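Side-chain contacts in ketol-acid reductoisomerase (NAD(+)) (PDB 4XDY), which converts (S)-2-acetolactate into (R)-2,3-dihydroxy-isovalerate by magnesium-dependent methyl migration and NADH-dependent reduction, a step in making branched-chain amino acids: residues A[171-175]-A[176-180]; A[189-192]-A[193-197]; A[289-292]-A[293-296]; A[295-298]-A[299-302]; A[301-304]-A[305-309]. All blocks are in the same frame, centred on the assembly; numbering follows the deposited sequence. Where two conformers were deposited one is given.

Followed from the N terminus, the five contacts show how side-chain geometry finishes, runs through and starts helices. Interaction 1 ends helix 165-175 in the Rossmann part, closing the turn toward strand 183-185. Interaction 2, in the first half of helix 188-203, presents Asp195 to two magnesium ions. The remaining three follow one another later in the C-terminal knotted domain, like interaction 2: interaction 3 starts helix 290-300, interaction 4 ends it, and interaction 5 closes the turn into helix 304-315. None nests, but 3 and 4 share Trp295 and Val296, and 4 and 5 share Arg301 and Gly302. Leu196 packs on Phe291, joining interactions 2 and 3, while Trp295 packs on Ile303 and Leu306 of interaction 5.

Interaction 1: residues A[171-175]-A[176-180]; sequences AMTKA and MHWTK
Thr173 and Trp178 supply much of the apolar contact at this helix end. The methyl CG2 of Thr173 comes to 3.5 Å from CE3 of Trp178, the two side chains crossing at about a right angle. Met176 joins them: its chain bends at the last torsion (chi3 -69°), which lays CE over one face of the same indole, near the rim, and 4.3 Å from CB of Met172. Thr179 sets its CG2 3.8 Å from OG1 of Thr173, whose hydroxyl is bonded to Leu170 O, while Thr179 OG1 is bonded to Asp6.

Two of the three backbone hydrogen bonds make a Schellman motif, with His177 at positive phi. Trp178 N reaches back to Thr173 O at 2.9 Å, almost in line with that carbonyl, whereas His177 N meets Lys174 O at 2.9 Å from well above the carbonyl plane. Met176 N closes the last regular turn on Met172 O.

The imidazole meets Lys174 O at its edge, CD2 lying 3.3 Å from that oxygen, and stacks on Tyr145. A valine here would take away the ring stacked on Tyr145 and beside the Lys174 carbonyl, and its branched CB would probably strain the positive-phi turn.

Met176 leans on helix 26-37 through Gln31 and Leu35, and Trp178 lies against strands 128-134 and 183-185, so the helix end is seated between helix and sheet of the Rossmann fold.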
# COMPACT_ATOMS: atom_id res chain seq x y z
N ALA A 171 -7.33 13.40 25.48
CA ALA A 171 -6.17 13.05 26.28
C ALA A 171 -5.74 11.64 25.91
O ALA A 171 -4.56 11.35 25.76
CB ALA A 171 -6.50 13.13 27.74
N MET A 172 -6.74 10.77 25.75
CA MET A 172 -6.46 9.37 25.35
C MET A 172 -5.67 9.33 24.03
O MET A 172 -4.69 8.58 23.90
CB MET A 172 -7.78 8.58 25.30
CG MET A 172 -8.33 8.17 26.60
SD MET A 172 -9.94 7.42 26.46
CE MET A 172 -9.46 5.80 25.77
N THR A 173 -6.04 10.18 23.07
CA THR A 173 -5.38 10.16 21.76
C THR A 173 -3.98 10.69 21.81
O THR A 173 -3.07 10.26 21.10
CB THR A 173 -6.15 10.89 20.64
OG1 THR A 173 -6.10 12.32 20.86
CG2 THR A 173 -7.61 10.35 20.49
N LYS A 174 -3.77 11.63 22.74
CA LYS A 174 -2.40 12.13 22.90
C LYS A 174 -1.50 11.09 23.58
O LYS A 174 -0.35 10.89 23.16
CB LYS A 174 -2.42 13.43 23.74
CG LYS A 174 -0.96 13.95 23.85
CD LYS A 174 -0.78 15.28 24.53
CE LYS A 174 0.73 15.64 24.43
NZ LYS A 174 0.75 17.07 24.72
N ALA A 175 -2.00 10.47 24.63
CA ALA A 175 -1.28 9.39 25.34
C ALA A 175 -0.95 8.19 24.37
O ALA A 175 0.09 7.52 24.47
CB ALA A 175 -2.08 8.90 26.50
N MET A 176 -1.86 7.96 23.40
CA MET A 176 -1.59 6.93 22.34
C MET A 176 -0.81 7.44 21.17
O MET A 176 -0.46 6.67 20.25
CB MET A 176 -2.91 6.25 21.89
CG MET A 176 -3.52 5.45 23.00
SD MET A 176 -5.00 4.49 22.64
CE MET A 176 -6.20 5.80 22.40
N HIS A 177 -0.42 8.73 21.22
CA HIS A 177 0.45 9.36 20.22
C HIS A 177 -0.19 9.56 18.82
O HIS A 177 0.51 9.83 17.82
CB HIS A 177 1.79 8.64 20.09
CG HIS A 177 2.63 8.65 21.35
ND1 HIS A 177 3.93 8.19 21.36
CD2 HIS A 177 2.37 9.05 22.62
CE1 HIS A 177 4.43 8.30 22.58
NE2 HIS A 177 3.49 8.77 23.38
N TRP A 178 -1.51 9.45 18.76
CA TRP A 178 -2.22 9.64 17.49
C TRP A 178 -2.13 11.11 17.07
O TRP A 178 -2.19 11.44 15.93
CB TRP A 178 -3.69 9.27 17.61
CG TRP A 178 -4.01 7.82 17.96
CD1 TRP A 178 -3.14 6.79 18.16
CD2 TRP A 178 -5.30 7.30 18.25
NE1 TRP A 178 -3.79 5.66 18.58
CE2 TRP A 178 -5.13 5.93 18.62
CE3 TRP A 178 -6.58 7.83 18.26
CZ2 TRP A 178 -6.20 5.12 19.01
CZ3 TRP A 178 -7.62 7.03 18.63
CH2 TRP A 178 -7.41 5.69 18.99
N THR A 179 -2.00 11.99 18.07
CA THR A 179 -1.80 13.42 17.81
C THR A 179 -0.54 13.73 17.03
O THR A 179 -0.46 14.79 16.40
CB THR A 179 -1.77 14.20 19.18
OG1 THR A 179 -0.97 13.48 20.12
CG2 THR A 179 -3.10 14.33 19.72
N LYS A 180 0.44 12.81 17.01
CA LYS A 180 1.59 13.02 16.18
C LYS A 180 1.26 13.03 14.68
O LYS A 180 1.89 13.72 13.85
CB LYS A 180 2.71 12.08 16.53
CG LYS A 180 3.18 12.24 17.97
CD LYS A 180 4.38 11.37 18.22
CE LYS A 180 4.68 11.26 19.69
NZ LYS A 180 5.13 12.57 20.20

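Interaction 2: residues A[189-192]-A[193-197]; sequences EQET and YEDLF. With MG (magnesium ion), chain D; MG (magnesium ion), chain C; HIO (N-hydroxy-N-isopropyloxamic acid), chain H.
Glu191 and Asp195, one helical turn apart, lie side by side and point the same way, their carboxylate planes only 30° apart. OE2 of Glu191 comes to 3.4 Å from CB of Asp195, while the Asp195 carboxylate reaches past it to the metals. CG anti to the backbone N (chi1 -173°) carries that carboxylate toward the metals, where its two oxygens go to different ions: OD1 of Asp195 binds one magnesium at 2.0 Å and OD2 binds the other at 2.1 Å. The inhibitor N-hydroxy-N-isopropyloxamic acid bridges the same pair through its O2, and Glu199 also belongs to the metal site.

Glu194 approaches Glu191 quite differently, with the carboxylates turned 76° against each other and OE1 of Glu194 4.1 Å from OE2 of Glu191. Lys135 probably makes this gathering of acids tolerable, for it forms salt bridges to Glu191 and Glu194 and a hydrogen bond to Asp195 OD1. The other oxygen of Glu191 takes bonds from His112 ND1 and Gly113 N, a second-shell link to a residue predicted to be catalytic.

Away from the metals, Tyr193 turns one ring face over the Glu189 carbonyl, whose O stands 3.1 Å above the ring plane, off centre, and also accepts Tyr193 N. Thr192 and Leu196 run alongside each other, CG2 of Thr192 4.0 Å from CD1 of Leu196.

Around helix 188-203, Thr192 and Leu196 face helix 114-117, Tyr193 reaches helix 273-287, and Glu191 and Glu194 touch strand 153-157; Tyr193 also packs on Tyr223 of the second subunit.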
# COMPACT_ATOMS: atom_id res chain seq x y z
N GLU A 189 -21.72 9.90 14.25
CA GLU A 189 -22.39 9.50 13.02
C GLU A 189 -21.39 9.72 11.87
O GLU A 189 -21.31 8.93 10.94
CB GLU A 189 -23.72 10.25 12.87
CG GLU A 189 -24.78 9.88 13.96
CD GLU A 189 -24.53 10.41 15.43
OE1 GLU A 189 -23.81 11.49 15.55
OE2 GLU A 189 -24.98 9.66 16.45
N GLN A 190 -20.67 10.82 11.88
CA GLN A 190 -19.69 11.04 10.85
C GLN A 190 -18.62 10.00 10.75
O GLN A 190 -18.29 9.57 9.66
CB GLN A 190 -19.00 12.39 10.92
CG GLN A 190 -19.83 13.62 10.64
CD GLN A 190 -18.92 14.81 10.86
OE1 GLN A 190 -18.71 15.21 11.99
NE2 GLN A 190 -18.25 15.25 9.79
N GLU A 191 -18.01 9.67 11.88
CA GLU A 191 -17.04 8.58 11.93
C GLU A 191 -17.61 7.30 11.40
O GLU A 191 -16.97 6.65 10.57
CB GLU A 191 -16.50 8.33 13.32
CG GLU A 191 -15.26 7.43 13.29
CD GLU A 191 -15.51 5.90 13.28
OE1 GLU A 191 -16.62 5.47 13.63
OE2 GLU A 191 -14.54 5.24 12.90
N THR A 192 -18.84 6.97 11.80
CA THR A 192 -19.38 5.70 11.49
C THR A 192 -19.49 5.57 9.97
O THR A 192 -19.11 4.57 9.36
CB THR A 192 -20.77 5.53 12.10
OG1 THR A 192 -20.66 5.60 13.56
CG2 THR A 192 -21.33 4.19 11.70
N TYR A 193 -20.03 6.62 9.35
CA TYR A 193 -20.28 6.53 7.92
C TYR A 193 -19.05 6.57 7.08
O TYR A 193 -18.92 5.75 6.13
CB TYR A 193 -21.24 7.67 7.49
CG TYR A 193 -22.53 7.78 8.25
CD1 TYR A 193 -23.20 6.68 8.75
CD2 TYR A 193 -23.12 9.04 8.41
CE1 TYR A 193 -24.40 6.80 9.46
CE2 TYR A 193 -24.33 9.17 9.11
CZ TYR A 193 -24.99 8.07 9.60
OH TYR A 193 -26.17 8.18 10.28
N GLU A 194 -18.12 7.43 7.41
CA GLU A 194 -16.88 7.55 6.60
C GLU A 194 -16.07 6.25 6.74
O GLU A 194 -15.46 5.80 5.79
CB GLU A 194 -16.06 8.77 6.97
CG GLU A 194 -15.45 8.79 8.35
CD GLU A 194 -14.19 7.98 8.48
OE1 GLU A 194 -13.83 7.64 9.64
OE2 GLU A 194 -13.47 7.77 7.43
N ASP A 195 -16.09 5.71 7.95
CA ASP A 195 -15.29 4.50 8.28
C ASP A 195 -15.81 3.29 7.50
O ASP A 195 -15.04 2.58 6.87
CB ASP A 195 -15.34 4.22 9.77
CG ASP A 195 -14.39 3.10 10.16
OD1 ASP A 195 -13.18 3.37 10.21
OD2 ASP A 195 -14.91 1.96 10.29
N LEU A 196 -17.09 3.09 7.58
CA LEU A 196 -17.76 2.01 6.85
C LEU A 196 -17.54 2.17 5.36
O LEU A 196 -17.11 1.23 4.69
CB LEU A 196 -19.21 1.98 7.19
CG LEU A 196 -19.62 1.50 8.58
CD1 LEU A 196 -21.12 1.59 8.73
CD2 LEU A 196 -19.23 0.05 8.88
N PHE A 197 -17.72 3.40 4.86
CA PHE A 197 -17.46 3.64 3.44
C PHE A 197 -16.05 3.31 3.03
O PHE A 197 -15.82 2.62 2.01
CB PHE A 197 -17.73 5.13 3.09
CG PHE A 197 -17.36 5.47 1.71
CD1 PHE A 197 -18.20 5.12 0.67
CD2 PHE A 197 -16.17 6.05 1.41
CE1 PHE A 197 -17.86 5.46 -0.65
CE2 PHE A 197 -15.77 6.32 0.08
CZ PHE A 197 -16.64 6.02 -0.96
MG MG D . -11.49 2.36 9.77
MG MG C . -14.17 0.06 10.59
C1 HIO H . -11.96 -1.71 10.72
O11 HIO H . -13.20 -1.72 10.94
O12 HIO H . -11.12 -2.65 10.93
C2 HIO H . -11.50 -0.33 10.25
O2 HIO H . -12.29 0.63 10.45
N3 HIO H . -10.40 -0.13 9.56
O3 HIO H . -9.86 1.23 9.46
C4 HIO H . -9.64 -1.18 8.94
C41 HIO H . -9.37 -0.79 7.48
C42 HIO H . -8.38 -1.34 9.79
O HOH W 1 -12.28 2.09 7.83
O HOH W 2 -16.07 -0.78 10.70
O HOH W 3 -14.20 0.46 12.72
O HOH W 4 -11.04 2.98 11.83
O HOH W 5 -10.56 4.21 9.09

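Interaction 3: residues A[289-292]-A[293-296]; sequences GEFA and NEWV
From Gly289 to Val296 the backbone winds into the first turns of helix 290-300, the bond from Asn293 N to Gly289 O (3.0 Å) being the first of four successive i to i+4 bonds across the contact. Phe291 and Trp295 form its apolar side. Both hold CG anti to the backbone N (chi1 176° and 173°), and the two side chains run side by side in the same direction, with CE2 of Phe291 4.1 Å from CB of Trp295. Trp295 carries its indole onward, to stack on Tyr261 of the second subunit and make a weak hydrogen bond to Thr258 there.

Gly289 is the N-cap of this helix in the knotted C-terminal domain. Its positive phi would press a CB against the preceding carbonyl oxygen, so the backbone here suits a residue without a side chain. Asn293 folds back beside this cap, its CG 3.5 Å from Gly289 O.

On the charged side, Glu290 and Glu294 send their carboxylates to one arginine: Glu290 OE1 bridges to NE of Arg285 and Glu294 OE2 to its NH2. Arg285 probably offsets the repulsion between the acids, whose oxygens Glu290 OE1 and Glu294 OE2 are 5.0 Å apart. An alanine in place of Glu294 would take away the second clamp, and NH2 of Arg285 is likely to lose its mate and the guanidinium to turn more easily. CG of Glu294 also rests 3.3 Å from Glu290 O. Val296 lays CG2 at 3.3 Å from Ala292 O, while Phe291 packs on Leu196 of helix 188-203.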
# COMPACT_ATOMS: atom_id res chain seq x y z
N GLY A 289 -28.78 3.34 7.15
CA GLY A 289 -29.01 2.23 8.02
C GLY A 289 -29.22 0.86 7.30
O GLY A 289 -29.18 -0.14 7.95
N GLU A 290 -29.19 0.81 5.97
CA GLU A 290 -29.36 -0.46 5.24
C GLU A 290 -28.21 -1.41 5.49
O GLU A 290 -28.42 -2.56 5.86
CB GLU A 290 -29.52 -0.27 3.71
CG GLU A 290 -30.88 0.31 3.27
CD GLU A 290 -30.94 0.48 1.74
OE1 GLU A 290 -30.56 -0.46 1.01
OE2 GLU A 290 -31.26 1.57 1.26
N PHE A 291 -26.96 -0.93 5.30
CA PHE A 291 -25.86 -1.76 5.56
C PHE A 291 -25.86 -2.26 6.99
O PHE A 291 -25.56 -3.47 7.31
CB PHE A 291 -24.54 -1.05 5.23
CG PHE A 291 -23.37 -1.89 5.60
CD1 PHE A 291 -22.93 -2.90 4.78
CD2 PHE A 291 -22.79 -1.79 6.85
CE1 PHE A 291 -21.92 -3.78 5.18
CE2 PHE A 291 -21.76 -2.62 7.23
CZ PHE A 291 -21.31 -3.63 6.40
N ALA A 292 -26.14 -1.33 7.93
CA ALA A 292 -26.03 -1.68 9.34
C ALA A 292 -27.03 -2.84 9.63
O ALA A 292 -26.67 -3.83 10.27
CB ALA A 292 -26.33 -0.50 10.23
N ASN A 293 -28.23 -2.72 9.06
CA ASN A 293 -29.27 -3.79 9.28
C ASN A 293 -28.83 -5.09 8.66
O ASN A 293 -28.99 -6.15 9.25
CB ASN A 293 -30.57 -3.40 8.67
CG ASN A 293 -31.34 -2.44 9.52
OD1 ASN A 293 -31.07 -2.26 10.71
ND2 ASN A 293 -32.27 -1.77 8.90
N GLU A 294 -28.19 -5.03 7.49
CA GLU A 294 -27.65 -6.26 6.89
C GLU A 294 -26.58 -6.91 7.70
O GLU A 294 -26.53 -8.14 7.82
CB GLU A 294 -27.06 -6.03 5.45
CG GLU A 294 -28.12 -5.55 4.52
CD GLU A 294 -27.53 -5.06 3.20
OE1 GLU A 294 -26.29 -5.01 3.01
OE2 GLU A 294 -28.36 -4.70 2.36
N TRP A 295 -25.67 -6.13 8.28
CA TRP A 295 -24.65 -6.74 9.09
C TRP A 295 -25.18 -7.31 10.42
O TRP A 295 -24.79 -8.38 10.82
CB TRP A 295 -23.48 -5.74 9.31
CG TRP A 295 -22.36 -6.11 10.28
CD1 TRP A 295 -21.82 -5.27 11.24
CD2 TRP A 295 -21.66 -7.35 10.42
NE1 TRP A 295 -20.85 -5.90 11.93
CE2 TRP A 295 -20.70 -7.18 11.41
CE3 TRP A 295 -21.68 -8.57 9.71
CZ2 TRP A 295 -19.84 -8.22 11.79
CZ3 TRP A 295 -20.85 -9.59 10.12
CH2 TRP A 295 -19.89 -9.41 11.09
N VAL A 296 -26.11 -6.61 11.04
CA VAL A 296 -26.82 -7.16 12.20
C VAL A 296 -27.48 -8.48 11.83
O VAL A 296 -27.38 -9.48 12.55
CB VAL A 296 -27.83 -6.14 12.76
CG1 VAL A 296 -28.69 -6.79 13.85
CG2 VAL A 296 -27.07 -4.94 13.36

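Interaction 4: residues A[295-298]-A[299-302]; sequences WVDE and YKRG
Lys300 stretches its extended chain alongside Val296, the two side chains pointing the same way, so that NZ of Lys300 ends 3.7 Å from CG1 of Val296. CG of Lys300 starts this path 3.3 Å from Val296 O, the carbonyl to which its own N-H is bonded. The end of the chain, CE and NZ together, lies against the valine branch. Asp297 stands near the same lysine without pairing: its OD1 is 4.8 Å from NZ of Lys300.

Arg301 keeps its CB against the helix, 3.3 Å from Asp297 O, which also accepts Arg301 N; a bend at the third torsion (chi3 -86°) turns the guanidinium so that its edge faces that same oxygen. Tyr299 rests its CB 3.6 Å from Trp295 O and sends its ring toward Glu88 and Val89, in the NAD-binding region of the protein.

The helix closes in a Schellman motif. Gly302 has the positive phi of this turn and bonds through its N to Tyr299 O at 3.0 Å, while Ile303 N probably reaches back to Glu298 O.

Glu298, bent at its second torsion (chi2 74°), turns its carboxylate toward the start of the next helix, where it would probably be favoured in its charged form. The positive charges of Lys300 and Arg301, near the C-terminal end of their own helix, would probably interact favourably with its dipole, while Asp297 stays too far from Lys300 NZ for a salt bridge.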
# COMPACT_ATOMS: atom_id res chain seq x y z
N TRP A 295 -25.67 -6.13 8.28
CA TRP A 295 -24.65 -6.74 9.09
C TRP A 295 -25.18 -7.31 10.42
O TRP A 295 -24.79 -8.38 10.82
CB TRP A 295 -23.48 -5.74 9.31
CG TRP A 295 -22.36 -6.11 10.28
CD1 TRP A 295 -21.82 -5.27 11.24
CD2 TRP A 295 -21.66 -7.35 10.42
NE1 TRP A 295 -20.85 -5.90 11.93
CE2 TRP A 295 -20.70 -7.18 11.41
CE3 TRP A 295 -21.68 -8.57 9.71
CZ2 TRP A 295 -19.84 -8.22 11.79
CZ3 TRP A 295 -20.85 -9.59 10.12
CH2 TRP A 295 -19.89 -9.41 11.09
N VAL A 296 -26.11 -6.61 11.04
CA VAL A 296 -26.82 -7.16 12.20
C VAL A 296 -27.48 -8.48 11.83
O VAL A 296 -27.38 -9.48 12.55
CB VAL A 296 -27.83 -6.14 12.76
CG1 VAL A 296 -28.69 -6.79 13.85
CG2 VAL A 296 -27.07 -4.94 13.36
N ASP A 297 -28.21 -8.48 10.70
CA ASP A 297 -28.94 -9.72 10.31
C ASP A 297 -27.98 -10.82 10.00
O ASP A 297 -28.15 -12.03 10.36
CB ASP A 297 -29.92 -9.40 9.17
CG ASP A 297 -31.20 -8.59 9.66
OD1 ASP A 297 -31.48 -8.54 10.92
OD2 ASP A 297 -31.95 -8.02 8.77
N GLU A 298 -26.83 -10.45 9.36
CA GLU A 298 -25.84 -11.49 9.10
C GLU A 298 -25.28 -12.18 10.35
O GLU A 298 -25.08 -13.38 10.45
CB GLU A 298 -24.70 -10.87 8.26
CG GLU A 298 -23.50 -11.76 8.04
CD GLU A 298 -23.78 -12.87 7.02
OE1 GLU A 298 -24.78 -12.72 6.29
OE2 GLU A 298 -22.90 -13.75 7.02
N TYR A 299 -24.96 -11.35 11.33
CA TYR A 299 -24.49 -11.86 12.60
C TYR A 299 -25.55 -12.75 13.28
O TYR A 299 -25.20 -13.79 13.79
CB TYR A 299 -24.11 -10.66 13.53
CG TYR A 299 -23.89 -11.15 14.98
CD1 TYR A 299 -22.82 -11.93 15.27
CD2 TYR A 299 -24.77 -10.76 16.00
CE1 TYR A 299 -22.62 -12.40 16.57
CE2 TYR A 299 -24.59 -11.23 17.28
CZ TYR A 299 -23.51 -12.03 17.55
OH TYR A 299 -23.31 -12.45 18.83
N LYS A 300 -26.76 -12.27 13.33
CA LYS A 300 -27.93 -13.04 13.96
C LYS A 300 -28.12 -14.38 13.33
O LYS A 300 -28.45 -15.33 14.02
CB LYS A 300 -29.21 -12.25 13.80
CG LYS A 300 -29.24 -11.11 14.80
CD LYS A 300 -30.58 -10.38 14.74
CE LYS A 300 -30.71 -9.49 15.97
NZ LYS A 300 -31.53 -8.28 15.71
N ARG A 301 -27.85 -14.48 12.02
CA ARG A 301 -27.88 -15.72 11.25
C ARG A 301 -26.69 -16.64 11.39
O ARG A 301 -26.71 -17.71 10.84
CB ARG A 301 -27.99 -15.25 9.75
CG ARG A 301 -28.52 -16.17 8.76
CD ARG A 301 -28.58 -15.45 7.45
NE ARG A 301 -29.78 -14.72 7.35
CZ ARG A 301 -30.86 -15.13 6.65
NH1 ARG A 301 -30.89 -16.26 5.94
NH2 ARG A 301 -31.94 -14.37 6.64
N GLY A 302 -25.63 -16.30 12.17
CA GLY A 302 -24.43 -17.11 12.30
C GLY A 302 -23.34 -16.88 11.25
O GLY A 302 -22.54 -17.77 10.90

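Interaction 5: residues A[301-304]-A[305-309]; sequences RGIP and FLKAS
Ile303 O takes the N-H of Lys307 at 2.9 Å in a nearly straight bond (178°), the first i to i+4 bond of helix 304-315. The Pro304 carbonyl is answered by Ala308 N, also at 2.9 Å. Gly302 O receives NZ of Lys307 in a weak bond of 3.2 Å, which the lysine reaches by bending its chain at the third torsion (chi3 -67°). On the way its CG passes 4.0 Å from CD1 of Ile303, and that same methyl lies 4.1 Å from CD2 of Leu306.

Phe305 O is gripped twice, by N and OG of Ser309, each at 2.8 Å and from opposite faces of the carbonyl plane. The same hydroxyl oxygen stands over the centre of the Phe305 ring.

Two amides of the first turn find their acceptor in the helix before: Glu298 OE2 takes the N-H of Leu306 and, weakly, that of Phe305. Pro304, just after the cap, has no N-H to satisfy.

Gly302 and Ile303, both at positive phi, thus make a tight corner between two helices: a Schellman end passes directly into an N-cap, with proline as the first helical residue.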
# COMPACT_ATOMS: atom_id res chain seq x y z
N ARG A 301 -27.85 -14.48 12.02
CA ARG A 301 -27.88 -15.72 11.25
C ARG A 301 -26.69 -16.64 11.39
O ARG A 301 -26.71 -17.71 10.84
CB ARG A 301 -27.99 -15.25 9.75
CG ARG A 301 -28.52 -16.17 8.76
CD ARG A 301 -28.58 -15.45 7.45
NE ARG A 301 -29.78 -14.72 7.35
CZ ARG A 301 -30.86 -15.13 6.65
NH1 ARG A 301 -30.89 -16.26 5.94
NH2 ARG A 301 -31.94 -14.37 6.64
N GLY A 302 -25.63 -16.30 12.17
CA GLY A 302 -24.43 -17.11 12.30
C GLY A 302 -23.34 -16.88 11.25
O GLY A 302 -22.54 -17.77 10.90
N ILE A 303 -23.36 -15.65 10.73
CA ILE A 303 -22.33 -15.18 9.75
C ILE A 303 -22.05 -16.14 8.56
O ILE A 303 -20.93 -16.36 8.17
CB ILE A 303 -21.02 -14.66 10.41
CG1 ILE A 303 -20.24 -15.72 11.15
CG2 ILE A 303 -21.37 -13.50 11.35
CD1 ILE A 303 -18.77 -15.40 11.30
N PRO A 304 -23.09 -16.75 8.03
CA PRO A 304 -22.78 -17.73 6.94
C PRO A 304 -22.09 -17.15 5.68
O PRO A 304 -21.27 -17.83 5.06
CB PRO A 304 -24.18 -18.23 6.55
CG PRO A 304 -25.11 -17.12 6.90
CD PRO A 304 -24.53 -16.55 8.19
N PHE A 305 -22.42 -15.91 5.32
CA PHE A 305 -21.76 -15.26 4.17
C PHE A 305 -20.31 -14.96 4.46
O PHE A 305 -19.43 -15.21 3.64
CB PHE A 305 -22.51 -14.00 3.75
CG PHE A 305 -21.81 -13.20 2.67
CD1 PHE A 305 -21.91 -13.57 1.35
CD2 PHE A 305 -21.01 -12.12 2.97
CE1 PHE A 305 -21.25 -12.89 0.34
CE2 PHE A 305 -20.40 -11.38 1.94
CZ PHE A 305 -20.50 -11.79 0.64
N LEU A 306 -20.02 -14.47 5.69
CA LEU A 306 -18.66 -14.21 6.04
C LEU A 306 -17.85 -15.51 6.12
O LEU A 306 -16.76 -15.57 5.65
CB LEU A 306 -18.61 -13.34 7.34
CG LEU A 306 -17.28 -12.90 7.93
CD1 LEU A 306 -16.50 -12.14 6.85
CD2 LEU A 306 -17.62 -12.06 9.18
N LYS A 307 -18.39 -16.61 6.70
CA LYS A 307 -17.76 -17.89 6.64
C LYS A 307 -17.51 -18.43 5.27
O LYS A 307 -16.42 -18.88 4.94
CB LYS A 307 -18.59 -18.92 7.44
CG LYS A 307 -18.53 -18.59 8.93
CD LYS A 307 -18.90 -19.72 9.87
CE LYS A 307 -20.37 -20.07 9.73
NZ LYS A 307 -20.92 -20.52 11.04
N ALA A 308 -18.51 -18.35 4.42
CA ALA A 308 -18.33 -18.80 3.04
C ALA A 308 -17.24 -17.97 2.31
O ALA A 308 -16.44 -18.51 1.54
CB ALA A 308 -19.64 -18.68 2.27
N SER A 309 -17.25 -16.64 2.53
CA SER A 309 -16.26 -15.78 1.95
C SER A 309 -14.82 -16.05 2.41
O SER A 309 -13.91 -16.10 1.55
CB SER A 309 -16.64 -14.27 2.09
OG SER A 309 -17.93 -13.98 1.63